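Long-range contacts in exonuclease (Laribacter hongkongensis, PDB 3SZ4), which probably acts as a magnesium-dependent alkaline exonuclease of the lambda-exonuclease kind, digesting DNA as an assembly of three subunits: residues K15-R20 with Q37-E42; P116-H121 with S154-L159; G106-I111 with G146-D151. All coordinates share one frame; numbering follows the deposited sequence.

Contact 1: K15-R20 with Q37-E42; sequences KVTASR and QNYMAE. With D5M (2'-deoxyadenosine-5'-monophosphate), chain C.
Arg20 folds over the ring of Tyr39 and then reaches on to Glu42, joining the edge of the nucleotide site in this PDDEXK nuclease fold to helix 34-49. Bends at chi2 and chi3 curl the arginine chain back, so that its guanidinium passes over the rim of the phenol, tilted 44° from the ring. Beyond the ring, Arg20 NH2 donates to Glu42 OE1 at 3.3 Å in a nearly straight salt bridge. OE1 lies in the guanidinium plane, but NH2 meets it on the syn side from well out of the carboxylate plane; the second bond, NH1 to OE2, is weak. Arginine suits the place because its flat, long end can lie on an aromatic ring and still present N-H groups at its edge. Arg20 NE forms a second salt bridge, to Asp23.

Tyr39 points its CG anti to the backbone N, chi1 -178°, which sends the hydroxyl across to strand 16-17. There Thr17 N gives Tyr39 OH a weak hydrogen bond, while Val16 CG1 packs at the ring edge, 4.2 Å from Tyr39 CE2. Strand 16-17 is held in turn by backbone bonds to strand 97-99, and Val16 also meets Phe187 of helix 174-205.

Farther out, the turn after the strand is closed by Arg20 N bonding to Thr17 O at 2.8 Å, and it presents small polar groups to the phosphate of the bound nucleotide, which Ser100 N also holds. Ser19 N donates to D5M O1P at 3.0 Å, and the hydroxyl Thr17 OG1 donates to D5M O1P at 2.6 Å.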
loop_
_atom_site.group_PDB
_atom_site.type_symbol
_atom_site.label_atom_id
_atom_site.label_comp_id
_atom_site.label_asym_id
_atom_site.label_seq_id
_atom_site.Cartn_x
_atom_site.Cartn_y
_atom_site.Cartn_z
ATOM N N LYS A 15 6.615 8.556 -24.429
ATOM C CA LYS A 15 7.405 7.521 -25.133
ATOM C C LYS A 15 7.594 6.310 -24.261
ATOM O O LYS A 15 7.685 6.443 -23.050
ATOM C CB LYS A 15 8.801 8.024 -25.543
ATOM C CG LYS A 15 8.828 9.425 -26.085
ATOM C CD LYS A 15 10.154 9.795 -26.727
ATOM C CE LYS A 15 10.018 11.178 -27.372
ATOM N NZ LYS A 15 11.266 11.649 -28.020
ATOM N N VAL A 16 7.649 5.128 -24.875
ATOM C CA VAL A 16 8.155 3.932 -24.185
ATOM C C VAL A 16 9.653 4.151 -23.924
ATOM O O VAL A 16 10.349 4.710 -24.783
ATOM C CB VAL A 16 8.007 2.659 -25.039
ATOM C CG1 VAL A 16 8.634 1.437 -24.330
ATOM C CG2 VAL A 16 6.576 2.393 -25.355
ATOM N N THR A 17 10.161 3.730 -22.767
ATOM C CA THR A 17 11.563 3.954 -22.478
ATOM C C THR A 17 12.182 2.705 -21.860
ATOM O O THR A 17 11.490 1.892 -21.236
ATOM C CB THR A 17 11.771 5.184 -21.579
ATOM O OG1 THR A 17 11.243 4.898 -20.283
ATOM C CG2 THR A 17 11.068 6.446 -22.147
ATOM N N ALA A 18 13.499 2.579 -22.042
ATOM C CA ALA A 18 14.285 1.407 -21.650
ATOM C C ALA A 18 13.860 0.760 -20.344
ATOM O O ALA A 18 13.773 -0.465 -20.264
ATOM C CB ALA A 18 15.793 1.746 -21.607
ATOM N N SER A 19 13.615 1.564 -19.315
ATOM C CA SER A 19 13.357 0.988 -17.988
ATOM C C SER A 19 11.929 0.460 -17.810
ATOM O O SER A 19 11.623 -0.150 -16.802
ATOM C CB SER A 19 13.660 1.995 -16.896
ATOM O OG SER A 19 12.866 3.143 -17.094
ATOM N N ARG A 20 11.070 0.672 -18.797
ATOM C CA ARG A 20 9.700 0.237 -18.705
ATOM C C ARG A 20 9.468 -0.878 -19.694
ATOM O O ARG A 20 8.339 -1.361 -19.858
ATOM C CB ARG A 20 8.783 1.411 -19.006
ATOM C CG ARG A 20 8.958 2.590 -18.048
ATOM C CD ARG A 20 8.765 2.165 -16.554
ATOM N NE ARG A 20 7.486 1.496 -16.244
ATOM C CZ ARG A 20 6.325 2.125 -16.030
ATOM N NH1 ARG A 20 6.252 3.438 -16.114
ATOM N NH2 ARG A 20 5.222 1.437 -15.760
ATOM N N GLN A 37 -0.800 -3.061 -19.482
ATOM C CA GLN A 37 -1.920 -2.149 -19.787
ATOM C C GLN A 37 -1.886 -0.946 -18.885
ATOM O O GLN A 37 -2.342 0.131 -19.262
ATOM C CB GLN A 37 -3.288 -2.850 -19.702
ATOM C CG GLN A 37 -3.407 -4.096 -20.593
ATOM C CD GLN A 37 -2.808 -3.900 -22.039
ATOM O OE1 GLN A 37 -3.201 -2.966 -22.778
ATOM N NE2 GLN A 37 -1.873 -4.798 -22.435
ATOM N N ASN A 38 -1.338 -1.140 -17.685
ATOM C CA ASN A 38 -1.139 -0.053 -16.743
ATOM C C ASN A 38 -0.154 0.921 -17.325
ATOM O O ASN A 38 -0.304 2.132 -17.179
ATOM C CB ASN A 38 -0.609 -0.565 -15.398
ATOM C CG ASN A 38 -1.670 -1.308 -14.600
ATOM O OD1 ASN A 38 -2.780 -0.807 -14.413
ATOM N ND2 ASN A 38 -1.341 -2.519 -14.143
ATOM N N TYR A 39 0.869 0.387 -17.974
ATOM C CA TYR A 39 1.879 1.230 -18.549
ATOM C C TYR A 39 1.258 1.932 -19.756
ATOM O O TYR A 39 1.360 3.156 -19.915
ATOM C CB TYR A 39 3.117 0.405 -18.911
ATOM C CG TYR A 39 4.233 1.231 -19.466
ATOM C CD1 TYR A 39 4.535 2.468 -18.897
ATOM C CD2 TYR A 39 5.010 0.779 -20.551
ATOM C CE1 TYR A 39 5.563 3.259 -19.389
ATOM C CE2 TYR A 39 6.051 1.575 -21.060
ATOM C CZ TYR A 39 6.308 2.820 -20.462
ATOM O OH TYR A 39 7.314 3.640 -20.888
ATOM N N MET A 40 0.552 1.163 -20.567
ATOM C CA MET A 40 -0.119 1.748 -21.698
ATOM C C MET A 40 -1.012 2.948 -21.305
ATOM O O MET A 40 -0.845 4.066 -21.832
ATOM C CB MET A 40 -0.873 0.665 -22.437
ATOM C CG MET A 40 -1.907 1.176 -23.360
ATOM S SD MET A 40 -1.681 0.617 -25.033
ATOM C CE MET A 40 -0.950 -1.006 -24.892
ATOM N N ALA A 41 -1.927 2.723 -20.361
ATOM C CA ALA A 41 -2.776 3.795 -19.809
ATOM C C ALA A 41 -1.936 5.022 -19.457
ATOM O O ALA A 41 -2.303 6.140 -19.816
ATOM C CB ALA A 41 -3.570 3.297 -18.586
ATOM N N GLU A 42 -0.791 4.828 -18.803
ATOM C CA GLU A 42 0.011 5.971 -18.385
ATOM C C GLU A 42 0.392 6.773 -19.598
ATOM O O GLU A 42 0.237 8.010 -19.613
ATOM C CB GLU A 42 1.293 5.567 -17.680
ATOM C CG GLU A 42 1.159 4.981 -16.279
ATOM C CD GLU A 42 2.529 4.599 -15.739
ATOM O OE1 GLU A 42 2.680 3.461 -15.220
ATOM O OE2 GLU A 42 3.454 5.443 -15.873
HETATM O "O5'" D5M C . 15.286 5.664 -17.783
HETATM C "C5'" D5M C . 14.626 6.266 -16.662
HETATM C "C4'" D5M C . 15.562 6.091 -15.472
HETATM O "O4'" D5M C . 15.437 7.162 -14.552
HETATM C "C3'" D5M C . 15.280 4.826 -14.685
HETATM O "O3'" D5M C . 16.545 4.283 -14.314
HETATM C "C2'" D5M C . 14.556 5.224 -13.427
HETATM C "C1'" D5M C . 14.790 6.724 -13.361
HETATM N N9 D5M C . 13.516 7.459 -13.347
HETATM C C8 D5M C . 12.342 7.072 -13.879
HETATM N N7 D5M C . 11.425 8.045 -13.663
HETATM C C5 D5M C . 12.056 9.039 -13.001
HETATM C C6 D5M C . 11.647 10.274 -12.518
HETATM N N6 D5M C . 10.359 10.647 -12.704
HETATM N N1 D5M C . 12.545 11.081 -11.881
HETATM C C2 D5M C . 13.832 10.706 -11.705
HETATM N N3 D5M C . 14.251 9.511 -12.167
HETATM C C4 D5M C . 13.379 8.671 -12.811
HETATM P P D5M C . 14.586 5.336 -19.208
HETATM O O1P D5M C . 13.371 4.561 -18.812
HETATM O O3P D5M C . 15.557 4.492 -19.984
HETATM O O2P D5M C . 14.308 6.702 -19.761
#

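Contact 2: P116-H121 with S154-L159; sequences PNTWTH and SYDDRL
His121 lays one face of its imidazole over the backbone of Tyr155 and Asp156, with Asp156 CB 4.2 Å from the ring centroid in a CH-pi contact. Its CG is anti to the backbone N, chi1 -173°, which carries the ring off helix 118-127 to the end of strand 149-155, where His121 NE2 gives a weak hydrogen bond to Ser154 O. Leu159 CD1 fills in at the edge of the ring, 3.6 Å from His121 ND1.

One turn earlier, Thr118 uses both branches: Thr118 OG1 donates to the syn lone pair of Asp156 OD2 at 3.0 Å, and its methyl CG2 meets Leu159 CD2 tip to tip. A beta-branched threonine thus serves a polar and an apolar partner from one carbon. Its hydroxyl also lies over a face of the Arg158 guanidinium.

The strand ends in an Asx turn within a type I turn. Asp156 OD1 takes Arg158 N at 2.7 Å and, from the opposite face of the carboxylate, Arg158 NE at 2.8 Å in an almost straight salt bridge. A water bridges Pro116 O and Tyr155 O, donating to both. Thr49 of the third subunit packs on Thr118 and Arg158, placing the contact at a subunit boundary.

With a hydroxyl, a backbone N-H and an arginine all donating to it, the buried carboxylate of Asp156 would be expected to stay ionised.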
loop_
_atom_site.group_PDB
_atom_site.type_symbol
_atom_site.label_atom_id
_atom_site.label_comp_id
_atom_site.label_asym_id
_atom_site.label_seq_id
_atom_site.Cartn_x
_atom_site.Cartn_y
_atom_site.Cartn_z
ATOM N N PRO A 116 20.022 0.236 -4.838
ATOM C CA PRO A 116 18.747 -0.267 -4.307
ATOM C C PRO A 116 18.814 -0.396 -2.783
ATOM O O PRO A 116 19.779 0.118 -2.173
ATOM C CB PRO A 116 18.609 -1.644 -4.988
ATOM C CG PRO A 116 20.043 -2.110 -5.189
ATOM C CD PRO A 116 20.938 -0.868 -5.204
ATOM N N ASN A 117 17.807 -1.053 -2.187
ATOM C CA ASN A 117 17.845 -1.426 -0.766
ATOM C C ASN A 117 18.993 -2.359 -0.541
ATOM O O ASN A 117 19.308 -3.169 -1.399
ATOM C CB ASN A 117 16.642 -2.254 -0.353
ATOM C CG ASN A 117 15.365 -1.698 -0.833
ATOM O OD1 ASN A 117 14.988 -0.578 -0.447
ATOM N ND2 ASN A 117 14.647 -2.477 -1.669
ATOM N N THR A 118 19.564 -2.323 0.643
ATOM C CA THR A 118 20.624 -3.239 0.974
ATOM C C THR A 118 20.340 -4.695 0.584
ATOM O O THR A 118 21.231 -5.399 0.065
ATOM C CB THR A 118 20.924 -3.159 2.447
ATOM O OG1 THR A 118 20.948 -1.786 2.845
ATOM C CG2 THR A 118 22.253 -3.777 2.714
ATOM N N TRP A 119 19.114 -5.155 0.817
ATOM C CA TRP A 119 18.805 -6.561 0.539
ATOM C C TRP A 119 18.804 -6.910 -0.954
ATOM O O TRP A 119 19.218 -7.996 -1.353
ATOM C CB TRP A 119 17.498 -7.017 1.190
ATOM C CG TRP A 119 17.277 -8.455 0.869
ATOM C CD1 TRP A 119 16.317 -8.978 0.043
ATOM C CD2 TRP A 119 18.085 -9.565 1.300
ATOM N NE1 TRP A 119 16.457 -10.343 -0.037
ATOM C CE2 TRP A 119 17.530 -10.731 0.727
ATOM C CE3 TRP A 119 19.211 -9.686 2.131
ATOM C CZ2 TRP A 119 18.065 -12.008 0.951
ATOM C CZ3 TRP A 119 19.750 -10.955 2.358
ATOM C CH2 TRP A 119 19.170 -12.103 1.767
ATOM N N THR A 120 18.311 -5.984 -1.765
ATOM C CA THR A 120 18.344 -6.136 -3.193
ATOM C C THR A 120 19.793 -6.158 -3.627
ATOM O O THR A 120 20.157 -6.911 -4.512
ATOM C CB THR A 120 17.681 -4.940 -3.857
ATOM O OG1 THR A 120 16.412 -4.686 -3.231
ATOM C CG2 THR A 120 17.538 -5.149 -5.359
ATOM N N HIS A 121 20.636 -5.342 -3.013
ATOM C CA HIS A 121 22.028 -5.291 -3.436
ATOM C C HIS A 121 22.681 -6.621 -3.164
ATOM O O HIS A 121 23.347 -7.180 -4.042
ATOM C CB HIS A 121 22.814 -4.182 -2.732
ATOM C CG HIS A 121 24.202 -3.997 -3.269
ATOM N ND1 HIS A 121 25.334 -4.245 -2.521
ATOM C CD2 HIS A 121 24.640 -3.597 -4.486
ATOM C CE1 HIS A 121 26.406 -4.002 -3.251
ATOM N NE2 HIS A 121 26.014 -3.601 -4.445
ATOM N N SER A 154 25.990 -2.038 -9.274
ATOM C CA SER A 154 25.156 -1.888 -8.110
ATOM C C SER A 154 26.013 -1.405 -6.942
ATOM O O SER A 154 27.159 -1.841 -6.751
ATOM C CB SER A 154 24.463 -3.201 -7.786
ATOM O OG SER A 154 23.565 -3.060 -6.690
ATOM N N TYR A 155 25.449 -0.500 -6.153
ATOM C CA TYR A 155 26.231 0.180 -5.149
ATOM C C TYR A 155 25.429 0.448 -3.881
ATOM O O TYR A 155 24.294 0.907 -3.941
ATOM C CB TYR A 155 26.788 1.482 -5.734
ATOM C CG TYR A 155 27.719 2.209 -4.792
ATOM C CD1 TYR A 155 28.952 1.652 -4.437
ATOM C CD2 TYR A 155 27.361 3.448 -4.241
ATOM C CE1 TYR A 155 29.814 2.315 -3.540
ATOM C CE2 TYR A 155 28.209 4.139 -3.345
ATOM C CZ TYR A 155 29.434 3.567 -3.002
ATOM O OH TYR A 155 30.288 4.224 -2.140
ATOM N N ASP A 156 26.019 0.139 -2.738
ATOM C CA ASP A 156 25.391 0.429 -1.483
ATOM C C ASP A 156 26.452 0.589 -0.427
ATOM O O ASP A 156 27.103 -0.371 -0.004
ATOM C CB ASP A 156 24.364 -0.637 -1.090
ATOM C CG ASP A 156 23.702 -0.355 0.260
ATOM O OD1 ASP A 156 24.184 0.540 1.030
ATOM O OD2 ASP A 156 22.698 -1.040 0.567
ATOM N N ASP A 157 26.591 1.833 0.010
ATOM C CA ASP A 157 27.633 2.224 0.940
ATOM C C ASP A 157 27.359 1.888 2.404
ATOM O O ASP A 157 28.216 2.137 3.253
ATOM C CB ASP A 157 27.891 3.726 0.811
ATOM C CG ASP A 157 26.686 4.587 1.224
ATOM O OD1 ASP A 157 26.879 5.804 1.464
ATOM O OD2 ASP A 157 25.543 4.092 1.281
ATOM N N ARG A 158 26.179 1.357 2.727
ATOM C CA ARG A 158 25.899 1.031 4.120
ATOM C C ARG A 158 26.589 -0.274 4.555
ATOM O O ARG A 158 26.586 -0.639 5.739
ATOM C CB ARG A 158 24.395 0.965 4.356
ATOM C CG ARG A 158 23.663 2.284 4.083
ATOM C CD ARG A 158 22.188 2.037 3.772
ATOM N NE ARG A 158 21.965 1.463 2.436
ATOM C CZ ARG A 158 20.781 1.427 1.819
ATOM N NH1 ARG A 158 19.724 1.945 2.419
ATOM N NH2 ARG A 158 20.641 0.881 0.610
ATOM N N LEU A 159 27.201 -0.952 3.592
ATOM C CA LEU A 159 27.753 -2.285 3.787
ATOM C C LEU A 159 29.232 -2.241 4.106
ATOM O O LEU A 159 29.896 -1.243 3.845
ATOM C CB LEU A 159 27.529 -3.129 2.528
ATOM C CG LEU A 159 26.077 -3.545 2.360
ATOM C CD1 LEU A 159 25.833 -4.195 0.996
ATOM C CD2 LEU A 159 25.607 -4.470 3.482
HETATM O O HOH W 1 22.096 1.631 -2.257
#

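Contact 3: G106-I111 with G146-D151; sequences GDTGLI and GRQWCD
With chi1 at 50°, Trp149 sets CG between its own backbone N and carbonyl carbon, and this folds the indole across to cover Gly109. The chain of Arg147, bent at chi2 (-98°), runs along the loop 106-108 instead. Gly109 CA sits 3.3 Å from the centroid of the six-membered ring of Trp149 and almost on the ring normal, a CH-pi contact. Glycine suits this place because its bare backbone lets the indole lie flat on the strand.

Arg147 binds backbone carbonyls. Its NH1 donates to Gly106 O at 3.1 Å, from above the carbonyl plane and not on a lone pair, and makes a weaker bond to Gly109 O. The cation thus hydrogen-bonds two carbonyls, one weakly, while Asp107 O lies over the centre of its face, 3.2 Å above the guanidinium plane of Arg147, without a hydrogen bond.

Just before the strands begin, Thr108 O receives Gln148 N at 2.8 Å and, weakly, Trp149 N. Further along, the bond from Leu110 N to Trp149 O is weak too, whereas Asp151 N reaches Leu110 O at 2.7 Å and is practically straight. Regular parallel pairing is thus clearest at Ile111 and Asp151.

Leu110 CB packs against Cys150 SG at 3.7 Å on the sheet face covered by helix 132-145, through Met138, Gln141 and Thr145. On the other face helix 59-79 brings Tyr75 to Ile111 and Trp149, and its hydroxyl bonds to Asp151 OD2. Strand 103-105 flanks 109-114, and strand 165-171 flanks 149-155, supplying Arg169 for a cation-pi contact with Trp149 and a salt bridge to Asp151.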
loop_
_atom_site.group_PDB
_atom_site.type_symbol
_atom_site.label_atom_id
_atom_site.label_comp_id
_atom_site.label_asym_id
_atom_site.label_seq_id
_atom_site.Cartn_x
_atom_site.Cartn_y
_atom_site.Cartn_z
ATOM N N GLY A 106 33.383 5.068 -22.590
ATOM C CA GLY A 106 34.312 5.020 -23.704
ATOM C C GLY A 106 33.621 5.243 -25.038
ATOM O O GLY A 106 32.791 6.156 -25.194
ATOM N N ASP A 107 33.963 4.386 -25.993
ATOM C CA ASP A 107 33.525 4.565 -27.366
ATOM C C ASP A 107 32.373 3.632 -27.734
ATOM O O ASP A 107 31.556 3.962 -28.617
ATOM C CB ASP A 107 34.713 4.386 -28.326
ATOM C CG ASP A 107 35.488 5.691 -28.556
ATOM O OD1 ASP A 107 34.837 6.775 -28.624
ATOM O OD2 ASP A 107 36.744 5.613 -28.676
ATOM N N THR A 108 32.306 2.479 -27.058
ATOM C CA THR A 108 31.223 1.510 -27.317
ATOM C C THR A 108 30.496 0.915 -26.086
ATOM O O THR A 108 29.818 -0.111 -26.211
ATOM C CB THR A 108 31.734 0.341 -28.138
ATOM O OG1 THR A 108 32.824 -0.258 -27.425
ATOM C CG2 THR A 108 32.170 0.820 -29.542
ATOM N N GLY A 109 30.623 1.547 -24.925
ATOM C CA GLY A 109 30.038 0.996 -23.720
ATOM C C GLY A 109 29.009 1.894 -23.080
ATOM O O GLY A 109 28.835 3.060 -23.443
ATOM N N LEU A 110 28.292 1.339 -22.120
ATOM C CA LEU A 110 27.315 2.123 -21.381
ATOM C C LEU A 110 27.495 1.770 -19.944
ATOM O O LEU A 110 28.046 0.703 -19.609
ATOM C CB LEU A 110 25.909 1.747 -21.805
ATOM C CG LEU A 110 25.549 1.998 -23.260
ATOM C CD1 LEU A 110 24.343 1.157 -23.712
ATOM C CD2 LEU A 110 25.274 3.457 -23.440
ATOM N N ILE A 111 27.044 2.666 -19.085
ATOM C CA ILE A 111 26.847 2.263 -17.720
ATOM C C ILE A 111 25.382 2.407 -17.278
ATOM O O ILE A 111 24.647 3.330 -17.713
ATOM C CB ILE A 111 27.833 2.934 -16.748
ATOM C CG1 ILE A 111 27.670 2.277 -15.385
ATOM C CG2 ILE A 111 27.634 4.456 -16.709
ATOM C CD1 ILE A 111 28.568 2.840 -14.297
ATOM N N GLY A 146 23.136 2.054 -30.227
ATOM C CA GLY A 146 23.979 1.238 -31.070
ATOM C C GLY A 146 25.282 0.896 -30.360
ATOM O O GLY A 146 26.284 0.616 -31.010
ATOM N N ARG A 147 25.290 0.907 -29.029
ATOM C CA ARG A 147 26.479 0.522 -28.269
ATOM C C ARG A 147 26.628 -0.989 -28.133
ATOM O O ARG A 147 25.702 -1.751 -28.411
ATOM C CB ARG A 147 26.453 1.178 -26.896
ATOM C CG ARG A 147 26.602 2.676 -26.963
ATOM C CD ARG A 147 28.016 3.021 -26.707
ATOM N NE ARG A 147 28.304 4.410 -27.015
ATOM C CZ ARG A 147 29.325 5.086 -26.503
ATOM N NH1 ARG A 147 30.154 4.502 -25.630
ATOM N NH2 ARG A 147 29.501 6.355 -26.852
ATOM N N GLN A 148 27.793 -1.426 -27.685
ATOM C CA GLN A 148 28.127 -2.836 -27.788
ATOM C C GLN A 148 28.040 -3.637 -26.476
ATOM O O GLN A 148 27.881 -4.871 -26.495
ATOM C CB GLN A 148 29.501 -2.985 -28.465
ATOM C CG GLN A 148 29.584 -2.300 -29.831
ATOM C CD GLN A 148 28.420 -2.695 -30.749
ATOM O OE1 GLN A 148 27.770 -1.830 -31.329
ATOM N NE2 GLN A 148 28.138 -4.001 -30.859
ATOM N N TRP A 149 28.179 -2.957 -25.340
ATOM C CA TRP A 149 28.037 -3.608 -24.025
ATOM C C TRP A 149 27.516 -2.585 -23.034
ATOM O O TRP A 149 27.575 -1.352 -23.271
ATOM C CB TRP A 149 29.357 -4.226 -23.511
ATOM C CG TRP A 149 30.516 -3.265 -23.579
ATOM C CD1 TRP A 149 31.384 -3.101 -24.622
ATOM C CD2 TRP A 149 30.889 -2.285 -22.594
ATOM N NE1 TRP A 149 32.272 -2.093 -24.349
ATOM C CE2 TRP A 149 32.000 -1.579 -23.109
ATOM C CE3 TRP A 149 30.397 -1.938 -21.323
ATOM C CZ2 TRP A 149 32.629 -0.554 -22.397
ATOM C CZ3 TRP A 149 31.025 -0.916 -20.619
ATOM C CH2 TRP A 149 32.131 -0.244 -21.158
ATOM N N CYS A 150 26.983 -3.082 -21.930
ATOM C CA CYS A 150 26.671 -2.187 -20.840
ATOM C C CYS A 150 27.200 -2.741 -19.524
ATOM O O CYS A 150 27.118 -3.946 -19.235
ATOM C CB CYS A 150 25.181 -1.879 -20.778
ATOM S SG CYS A 150 24.730 -0.830 -19.392
ATOM N N ASP A 151 27.815 -1.857 -18.760
ATOM C CA ASP A 151 28.327 -2.250 -17.481
ATOM C C ASP A 151 27.271 -1.956 -16.458
ATOM O O ASP A 151 26.751 -0.827 -16.377
ATOM C CB ASP A 151 29.628 -1.530 -17.170
ATOM C CG ASP A 151 30.841 -2.322 -17.591
ATOM O OD1 ASP A 151 30.682 -3.490 -18.039
ATOM O OD2 ASP A 151 31.954 -1.774 -17.456
#

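Overall arrangement
Contact 1 closes in the chain before the other two open, whereas contacts 2 and 3 interlock, their segments alternating. Both of these use strand 149-155: contact 3 pairs its start with strand 109-114, and contact 2 packs its end against helix 118-127, which follows 109-114. Together they mark two ends of a crossover between neighbouring parallel strands, their centres 24 Å apart. Contact 1 joins strand 16-17 of the small sheet to helix 34-49, across the chain's centre from contact 3. Glu112 and Ile113, which bind magnesium, directly follow contact 3, whereas Ser100, which binds magnesium and also holds the nucleotide, follows strand 97-99 beside strand 16-17; the metal site thus draws on both sheets.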